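Local coordinates for protein probable sugar kinase (Clostridium perfringens, PDB 3KZH) that probably phosphorylates a sugar or a related small molecule, as a putative carbohydrate kinase of the pfkB (ribokinase) family, at residues A[186-189]-A[195-198]; A[205-210]-A[224-229]; A[209-214]-A[230-235]. All coordinates share one frame; numbering follows the deposited sequence.

Contact 1 of 3, residues A[186-189]-A[195-198]; sequences IKPN and ILAG. With BGC (beta-D-glucopyranose), chain C.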
loop_
_atom_site.group_PDB
_atom_site.type_symbol
_atom_site.label_atom_id
_atom_site.label_comp_id
_atom_site.label_asym_id
_atom_site.label_seq_id
_atom_site.Cartn_x
_atom_site.Cartn_y
_atom_site.Cartn_z
ATOM N N ILE A 186 -10.252 30.954 12.369
ATOM C CA ILE A 186 -8.836 30.722 12.114
ATOM C C ILE A 186 -8.336 29.991 13.370
ATOM O O ILE A 186 -8.858 30.184 14.465
ATOM C CB ILE A 186 -8.012 32.025 11.791
ATOM C CG1 ILE A 186 -8.112 33.068 12.904
ATOM C CG2 ILE A 186 -8.437 32.599 10.436
ATOM C CD1 ILE A 186 -6.962 34.033 12.906
ATOM N N LYS A 187 -7.337 29.119 13.201
ATOM C CA LYS A 187 -6.801 28.350 14.298
ATOM C C LYS A 187 -5.225 28.344 14.252
ATOM O O LYS A 187 -4.590 27.321 13.875
ATOM C CB LYS A 187 -7.363 26.922 14.316
ATOM C CG LYS A 187 -7.434 26.309 15.754
ATOM C CD LYS A 187 -6.170 25.676 16.213
ATOM C CE LYS A 187 -5.672 24.581 15.297
ATOM N NZ LYS A 187 -4.270 24.648 15.062
ATOM N N PRO A 188 -4.606 29.478 14.613
ATOM C CA PRO A 188 -3.150 29.458 14.582
ATOM C C PRO A 188 -2.496 29.187 15.928
ATOM O O PRO A 188 -3.183 29.111 16.933
ATOM C CB PRO A 188 -2.827 30.875 14.086
ATOM C CG PRO A 188 -3.870 31.690 14.737
ATOM C CD PRO A 188 -5.089 30.869 14.516
ATOM N N ASN A 189 -1.187 28.935 15.924
ATOM C CA ASN A 189 -0.485 28.788 17.188
ATOM C C ASN A 189 0.093 30.177 17.501
ATOM O O ASN A 189 -0.160 31.123 16.745
ATOM C CB ASN A 189 0.545 27.636 17.205
ATOM C CG ASN A 189 1.698 27.811 16.225
ATOM O OD1 ASN A 189 1.870 28.849 15.595
ATOM N ND2 ASN A 189 2.514 26.779 16.121
ATOM N N ILE A 195 2.545 36.239 12.859
ATOM C CA ILE A 195 2.751 36.454 11.429
ATOM C C ILE A 195 1.492 37.066 10.815
ATOM O O ILE A 195 1.577 38.065 10.090
ATOM C CB ILE A 195 3.091 35.121 10.678
ATOM C CG1 ILE A 195 4.266 34.382 11.336
ATOM C CG2 ILE A 195 3.407 35.391 9.222
ATOM C CD1 ILE A 195 5.584 35.137 11.425
ATOM N N LEU A 196 0.338 36.494 11.168
ATOM C CA LEU A 196 -0.962 36.943 10.675
ATOM C C LEU A 196 -1.411 38.309 11.219
ATOM O O LEU A 196 -2.107 39.058 10.524
ATOM C CB LEU A 196 -2.032 35.884 10.955
ATOM C CG LEU A 196 -1.982 34.495 10.315
ATOM C CD1 LEU A 196 -3.042 33.635 10.954
ATOM C CD2 LEU A 196 -2.159 34.549 8.811
ATOM N N ALA A 197 -1.007 38.621 12.450
ATOM C CA ALA A 197 -1.353 39.892 13.093
ATOM C C ALA A 197 -0.382 41.021 12.740
ATOM O O ALA A 197 -0.802 42.166 12.540
ATOM C CB ALA A 197 -1.443 39.721 14.606
ATOM N N GLY A 198 0.907 40.686 12.671
ATOM C CA GLY A 198 1.935 41.657 12.336
ATOM C C GLY A 198 2.642 42.302 13.517
ATOM O O GLY A 198 3.212 43.387 13.371
HETATM C C2 BGC C . 0.381 23.837 13.636
HETATM C C3 BGC C . 0.312 22.971 14.931
HETATM C C4 BGC C . -0.730 23.743 15.844
HETATM C C5 BGC C . -2.149 23.904 15.152
HETATM C C6 BGC C . -3.160 24.637 15.938
HETATM C C1 BGC C . -1.011 23.876 13.009
HETATM O O1 BGC C . -0.957 24.541 11.962
HETATM O O2 BGC C . 1.179 23.282 12.822
HETATM O O3 BGC C . 1.497 23.053 15.415
HETATM O O4 BGC C . -0.829 23.087 16.982
HETATM O O5 BGC C . -1.997 24.554 13.912
#

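Contact 2 of 3, residues A[205-210]-A[224-229]; sequences DDLIKA and ISLDAD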
loop_
_atom_site.group_PDB
_atom_site.type_symbol
_atom_site.label_atom_id
_atom_site.label_comp_id
_atom_site.label_asym_id
_atom_site.label_seq_id
_atom_site.Cartn_x
_atom_site.Cartn_y
_atom_site.Cartn_z
ATOM N N ASP A 205 -2.494 40.281 27.224
ATOM C CA ASP A 205 -2.947 41.524 26.596
ATOM C C ASP A 205 -2.706 41.537 25.088
ATOM O O ASP A 205 -3.543 42.025 24.329
ATOM C CB ASP A 205 -2.307 42.746 27.269
ATOM C CG ASP A 205 -2.917 43.052 28.637
ATOM O OD1 ASP A 205 -4.162 43.169 28.733
ATOM O OD2 ASP A 205 -2.153 43.177 29.620
ATOM N N ASP A 206 -1.597 40.935 24.659
ATOM C CA ASP A 206 -1.259 40.849 23.235
ATOM C C ASP A 206 -2.165 39.827 22.541
ATOM O O ASP A 206 -2.534 40.008 21.372
ATOM C CB ASP A 206 0.206 40.473 23.039
ATOM C CG ASP A 206 1.172 41.518 23.586
ATOM O OD1 ASP A 206 0.838 42.723 23.594
ATOM O OD2 ASP A 206 2.275 41.121 24.013
ATOM N N LEU A 207 -2.550 38.790 23.296
ATOM C CA LEU A 207 -3.451 37.729 22.832
ATOM C C LEU A 207 -4.830 38.320 22.598
ATOM O O LEU A 207 -5.452 38.020 21.590
ATOM C CB LEU A 207 -3.544 36.589 23.853
ATOM C CG LEU A 207 -2.498 35.477 23.800
ATOM C CD1 LEU A 207 -2.507 34.658 25.067
ATOM C CD2 LEU A 207 -2.742 34.607 22.568
ATOM N N ILE A 208 -5.267 39.199 23.510
ATOM C CA ILE A 208 -6.556 39.889 23.397
ATOM C C ILE A 208 -6.520 40.875 22.220
ATOM O O ILE A 208 -7.478 40.949 21.457
ATOM C CB ILE A 208 -6.964 40.611 24.733
ATOM C CG1 ILE A 208 -7.174 39.577 25.847
ATOM C CG2 ILE A 208 -8.272 41.409 24.562
ATOM C CD1 ILE A 208 -7.303 40.163 27.258
ATOM N N LYS A 209 -5.375 41.537 22.023
ATOM C CA LYS A 209 -5.177 42.518 20.941
ATOM C C LYS A 209 -5.157 41.847 19.559
ATOM O O LYS A 209 -5.777 42.343 18.614
ATOM C CB LYS A 209 -3.878 43.303 21.180
ATOM C CG LYS A 209 -3.632 44.489 20.253
ATOM C CD LYS A 209 -2.197 45.005 20.380
ATOM C CE LYS A 209 -1.884 46.029 19.281
ATOM N NZ LYS A 209 -0.431 46.355 19.186
ATOM N N ALA A 210 -4.474 40.704 19.472
ATOM C CA ALA A 210 -4.351 39.912 18.240
ATOM C C ALA A 210 -5.699 39.371 17.801
ATOM O O ALA A 210 -6.128 39.580 16.659
ATOM C CB ALA A 210 -3.388 38.775 18.452
ATOM N N ILE A 224 -6.251 30.402 19.438
ATOM C CA ILE A 224 -4.786 30.453 19.375
ATOM C C ILE A 224 -4.172 29.397 20.305
ATOM O O ILE A 224 -4.321 29.474 21.528
ATOM C CB ILE A 224 -4.210 31.908 19.688
ATOM C CG1 ILE A 224 -4.781 32.940 18.707
ATOM C CG2 ILE A 224 -2.684 31.942 19.499
ATOM C CD1 ILE A 224 -4.650 34.392 19.137
ATOM N N SER A 225 -3.507 28.402 19.711
ATOM C CA SER A 225 -2.844 27.323 20.460
ATOM C C SER A 225 -1.595 27.901 21.104
ATOM O O SER A 225 -0.850 28.622 20.448
ATOM C CB SER A 225 -2.431 26.169 19.539
ATOM O OG SER A 225 -3.533 25.620 18.868
ATOM N N LEU A 226 -1.400 27.626 22.395
ATOM C CA LEU A 226 -0.244 28.135 23.142
ATOM C C LEU A 226 0.575 26.996 23.738
ATOM O O LEU A 226 1.117 27.116 24.845
ATOM C CB LEU A 226 -0.721 29.073 24.258
ATOM C CG LEU A 226 -1.677 30.219 23.925
ATOM C CD1 LEU A 226 -2.182 30.823 25.212
ATOM C CD2 LEU A 226 -0.992 31.248 23.029
ATOM N N ASP A 227 0.655 25.892 22.990
ATOM C CA ASP A 227 1.373 24.664 23.370
ATOM C C ASP A 227 0.983 24.114 24.754
ATOM O O ASP A 227 -0.130 23.608 24.923
ATOM C CB ASP A 227 2.901 24.839 23.227
ATOM C CG ASP A 227 3.384 24.799 21.770
ATOM O OD1 ASP A 227 2.559 24.759 20.825
ATOM O OD2 ASP A 227 4.620 24.800 21.572
ATOM N N ALA A 228 1.871 24.270 25.741
ATOM C CA ALA A 228 1.637 23.808 27.113
ATOM C C ALA A 228 0.658 24.682 27.897
ATOM O O ALA A 228 0.005 24.192 28.815
ATOM C CB ALA A 228 2.955 23.703 27.859
ATOM N N ASP A 229 0.557 25.960 27.522
ATOM C CA ASP A 229 -0.334 26.918 28.188
ATOM C C ASP A 229 -1.803 26.822 27.757
ATOM O O ASP A 229 -2.644 27.602 28.206
ATOM C CB ASP A 229 0.177 28.354 28.018
ATOM C CG ASP A 229 1.576 28.556 28.568
ATOM O OD1 ASP A 229 1.881 28.067 29.677
ATOM O OD2 ASP A 229 2.375 29.220 27.877
#

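Contact 3 of 3, residues A[209-214]-A[230-235]; sequences KASNYF and GIFYND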
loop_
_atom_site.group_PDB
_atom_site.type_symbol
_atom_site.label_atom_id
_atom_site.label_comp_id
_atom_site.label_asym_id
_atom_site.label_seq_id
_atom_site.Cartn_x
_atom_site.Cartn_y
_atom_site.Cartn_z
ATOM N N LYS A 209 -5.375 41.537 22.023
ATOM C CA LYS A 209 -5.177 42.518 20.941
ATOM C C LYS A 209 -5.157 41.847 19.559
ATOM O O LYS A 209 -5.777 42.343 18.614
ATOM C CB LYS A 209 -3.878 43.303 21.180
ATOM C CG LYS A 209 -3.632 44.489 20.253
ATOM C CD LYS A 209 -2.197 45.005 20.380
ATOM C CE LYS A 209 -1.884 46.029 19.281
ATOM N NZ LYS A 209 -0.431 46.355 19.186
ATOM N N ALA A 210 -4.474 40.704 19.472
ATOM C CA ALA A 210 -4.351 39.912 18.240
ATOM C C ALA A 210 -5.699 39.371 17.801
ATOM O O ALA A 210 -6.128 39.580 16.659
ATOM C CB ALA A 210 -3.388 38.775 18.452
ATOM N N SER A 211 -6.389 38.741 18.750
ATOM C CA SER A 211 -7.699 38.178 18.500
ATOM C C SER A 211 -8.752 39.244 18.189
ATOM O O SER A 211 -9.573 39.027 17.296
ATOM C CB SER A 211 -8.121 37.249 19.634
ATOM O OG SER A 211 -8.192 37.902 20.879
ATOM N N ASN A 212 -8.667 40.413 18.848
ATOM C CA ASN A 212 -9.587 41.538 18.601
ATOM C C ASN A 212 -9.393 42.126 17.204
ATOM O O ASN A 212 -10.352 42.557 16.567
ATOM C CB ASN A 212 -9.420 42.650 19.643
ATOM C CG ASN A 212 -10.249 42.418 20.903
ATOM O OD1 ASN A 212 -11.273 41.718 20.888
ATOM N ND2 ASN A 212 -9.815 43.031 22.002
ATOM N N TYR A 213 -8.147 42.103 16.734
ATOM C CA TYR A 213 -7.770 42.580 15.407
ATOM C C TYR A 213 -8.344 41.630 14.339
ATOM O O TYR A 213 -8.858 42.089 13.313
ATOM C CB TYR A 213 -6.233 42.686 15.318
ATOM C CG TYR A 213 -5.664 42.814 13.919
ATOM C CD1 TYR A 213 -5.827 44.000 13.170
ATOM C CD2 TYR A 213 -5.001 41.723 13.314
ATOM C CE1 TYR A 213 -5.343 44.092 11.836
ATOM C CE2 TYR A 213 -4.517 41.804 11.985
ATOM C CZ TYR A 213 -4.692 42.988 11.256
ATOM O OH TYR A 213 -4.235 43.058 9.965
ATOM N N PHE A 214 -8.261 40.320 14.596
ATOM C CA PHE A 214 -8.787 39.305 13.679
ATOM C C PHE A 214 -10.301 39.419 13.555
ATOM O O PHE A 214 -10.836 39.312 12.454
ATOM C CB PHE A 214 -8.402 37.890 14.126
ATOM C CG PHE A 214 -6.923 37.588 14.052
ATOM C CD1 PHE A 214 -6.154 37.966 12.936
ATOM C CD2 PHE A 214 -6.297 36.891 15.108
ATOM C CE1 PHE A 214 -4.770 37.654 12.867
ATOM C CE2 PHE A 214 -4.914 36.573 15.060
ATOM C CZ PHE A 214 -4.148 36.956 13.932
ATOM N N GLY A 230 -2.091 25.879 26.866
ATOM C CA GLY A 230 -3.452 25.665 26.422
ATOM C C GLY A 230 -3.930 26.401 25.195
ATOM O O GLY A 230 -3.195 26.605 24.236
ATOM N N ILE A 231 -5.211 26.746 25.218
ATOM C CA ILE A 231 -5.852 27.418 24.106
ATOM C C ILE A 231 -6.462 28.723 24.547
ATOM O O ILE A 231 -7.170 28.780 25.550
ATOM C CB ILE A 231 -7.002 26.534 23.509
ATOM C CG1 ILE A 231 -6.478 25.155 23.082
ATOM C CG2 ILE A 231 -7.762 27.258 22.386
ATOM C CD1 ILE A 231 -5.522 25.116 21.929
ATOM N N PHE A 232 -6.209 29.754 23.751
ATOM C CA PHE A 232 -6.776 31.072 23.960
ATOM C C PHE A 232 -7.907 31.178 22.928
ATOM O O PHE A 232 -7.700 30.878 21.756
ATOM C CB PHE A 232 -5.718 32.161 23.718
ATOM C CG PHE A 232 -6.256 33.556 23.838
ATOM C CD1 PHE A 232 -6.380 34.165 25.102
ATOM C CD2 PHE A 232 -6.724 34.247 22.692
ATOM C CE1 PHE A 232 -6.970 35.439 25.230
ATOM C CE2 PHE A 232 -7.318 35.515 22.804
ATOM C CZ PHE A 232 -7.445 36.117 24.072
ATOM N N TYR A 233 -9.068 31.668 23.350
ATOM C CA TYR A 233 -10.208 31.825 22.444
ATOM C C TYR A 233 -10.843 33.209 22.508
ATOM O O TYR A 233 -10.780 33.875 23.549
ATOM C CB TYR A 233 -11.281 30.759 22.722
ATOM C CG TYR A 233 -11.923 30.797 24.106
ATOM C CD1 TYR A 233 -13.073 31.585 24.363
ATOM C CD2 TYR A 233 -11.409 30.029 25.155
ATOM C CE1 TYR A 233 -13.684 31.609 25.637
ATOM C CE2 TYR A 233 -12.023 30.039 26.438
ATOM C CZ TYR A 233 -13.152 30.840 26.667
ATOM O OH TYR A 233 -13.695 30.939 27.933
ATOM N N ASN A 234 -11.562 33.567 21.440
ATOM C CA ASN A 234 -12.286 34.843 21.354
ATOM C C ASN A 234 -13.306 34.789 20.219
ATOM O O ASN A 234 -12.948 34.504 19.081
ATOM C CB ASN A 234 -11.315 36.016 21.133
ATOM C CG ASN A 234 -11.923 37.396 21.474
ATOM O OD1 ASN A 234 -13.090 37.525 21.835
ATOM N ND2 ASN A 234 -11.112 38.429 21.333
ATOM N N ASP A 235 -14.574 35.046 20.540
ATOM C CA ASP A 235 -15.634 35.071 19.530
ATOM C C ASP A 235 -16.366 36.422 19.456
ATOM O O ASP A 235 -17.381 36.560 18.760
ATOM C CB ASP A 235 -16.628 33.903 19.716
ATOM C CG ASP A 235 -17.375 33.937 21.048
ATOM O OD1 ASP A 235 -17.752 35.022 21.516
ATOM O OD2 ASP A 235 -17.618 32.859 21.628
#

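Contact 1 of 3, residues A[186-189]-A[195-198]
Ile186 and Pro188 both meet Leu196, and they do so through a single methyl group, CD1 of the leucine. The apolar contacts are long: Leu196 CD1 lies 4.2 Å from Pro188 CB and 4.4 Å from Ile186 CD1. With CG of Leu196 placed anti to its carbonyl carbon (chi1 -64°), the isobutyl group leaves the helix toward the chain that runs from strand 185-186 into helix 190-197, and CD1 reaches the proline ring at its CB corner and the far end of the isoleucine. All three residues are buried, yet the two segments bury just 79 Å² together, so the packing is slight and much of the surrounding surface is met by other parts of the chain.

The polar and covalent chemistry lies on another face of 186-189. Lys187 turns its CB away from Leu196, and its chain, bent at chi2, chi3 and chi4, brings NZ to C6 of beta-D-glucopyranose, at the 1.4 Å of a covalent bond. The sugar is thus tethered to the lysine; it is also hydrogen-bonded to Asp166, Val168 and Glu192. Asn189, whose ND2 stays 3.9 Å from the sugar O3, is the N-cap of helix 190-197, its OD1 accepting the backbone N-H of Glu192.

Around this turn, strand 185-186 lies between strands 162-166 and 221-225, Phe214 of helix 204-217 packs on both Ile186 and Leu196, and helix 255-268 touches Lys187.

Contact 2 of 3, residues A[205-210]-A[224-229]
Leu207 and Leu226 fall in the same rotamer class, though their chi1 values differ by 35° (-86° and -51°); chi2 is extended in both. These torsions place each CG anti to its own carbonyl carbon and aim the two isobutyl ends at one another. Ile224 holds CG1 in the same position, with CG2 anti to the backbone N. The setting is the alpha/beta fold of the ribokinase family: helix 204-217 leads through a short connection into strand 221-225 of the large mixed sheet, and here the helix lies against the end of that strand and the turn beyond it.

The contact is wholly apolar, with no hydrogen bond between the segments. Leu207 and Leu226 meet tip to tip, methyl against methyl, with CD1 of Leu207 at 3.9 Å from CD1 of Leu226. Ile224 is engaged differently. Its side chain slides past that of Leu207 in the opposite direction, so that two of its methyls, CG2 and CD1, lie near the same leucine methyl, Leu207 CD2. The CA atoms of Leu207 and Ile224 are 8.2 Å apart, a spacing bridged by side chains. All three residues are buried, and Leu207 has the largest share of the 166 Å² buried between the segments.

Phe232 of strand 231-234 touches Leu207 and Ile224, Ile201 touches Leu207 from a loop, and Ala193 of helix 190-197 packs on Ile224. Past the strand, the chain turns at Leu226, whose O accepts the N-H of Asp229. Ser225, between the two packed residues, belongs to the sugar pocket. At the centre, Leu207 CD2 stands 3.8 Å from Leu226 CD2 and 3.9 Å from Ile224 CD1.

Contact 3 of 3, residues A[209-214]-A[230-235]
Ser211 and Asn234 form the close part of this contact. Asn234 ND2 donates to Ser211 OG over 3.0 Å at a nearly straight 167°, and the oxygen lies close to the amide plane of Asn234. The serine hydroxyl, set between the backbone N and the carbonyl carbon of its own residue, is also hydrogen-bonded to Leu207 O and Ile208 O, one turn back in the helix. Phe232 presents its edge to the same residue: Ser211 CB lies in the ring plane, 3.7 Å from CE2. The other end of the Asn234 amide is held too, OD1 accepting the N-H of Gly236.

The looser part is at Asn212, which is exposed to solvent. Its OD1 receives a second, weak bond from Asn234 ND2, 3.3 Å long and bent to 145°; the two side chains cross at about a right angle, their amide planes steeply inclined to each other.

The 209-214 part of helix 204-217 and strand 231-234 have axes 8.9 Å apart at closest approach, with N-to-C directions 40° apart. This is a helix laid over one face of the mixed sheet, as in the alpha/beta fold of ribokinase-type kinases.

How the contacts relate
Contact 1 comes first along the chain; contacts 2 and 3 then start from the same helix, 204-217, and share Lys209 and Ala210. The contact centres lie about 10 Å (1 to 2), 9 Å (1 to 3) and 7 Å (2 to 3) apart. All three border the large mixed sheet, where strands 185-186, 221-225 and 231-234 are consecutive neighbours. Backbone pairing carries one into the next: Pro188 O is 2.9 Å from Ser225 N, and Ile224 N is 2.8 Å from Phe232 O, both probable hydrogen bonds. Ala197 O, 3.8 Å from Tyr213 CE2, joins contacts 1 and 3. Helix packing thus reaches Ser225, ending strand 221-225, and Lys187, after strand 185-186, at the sugar.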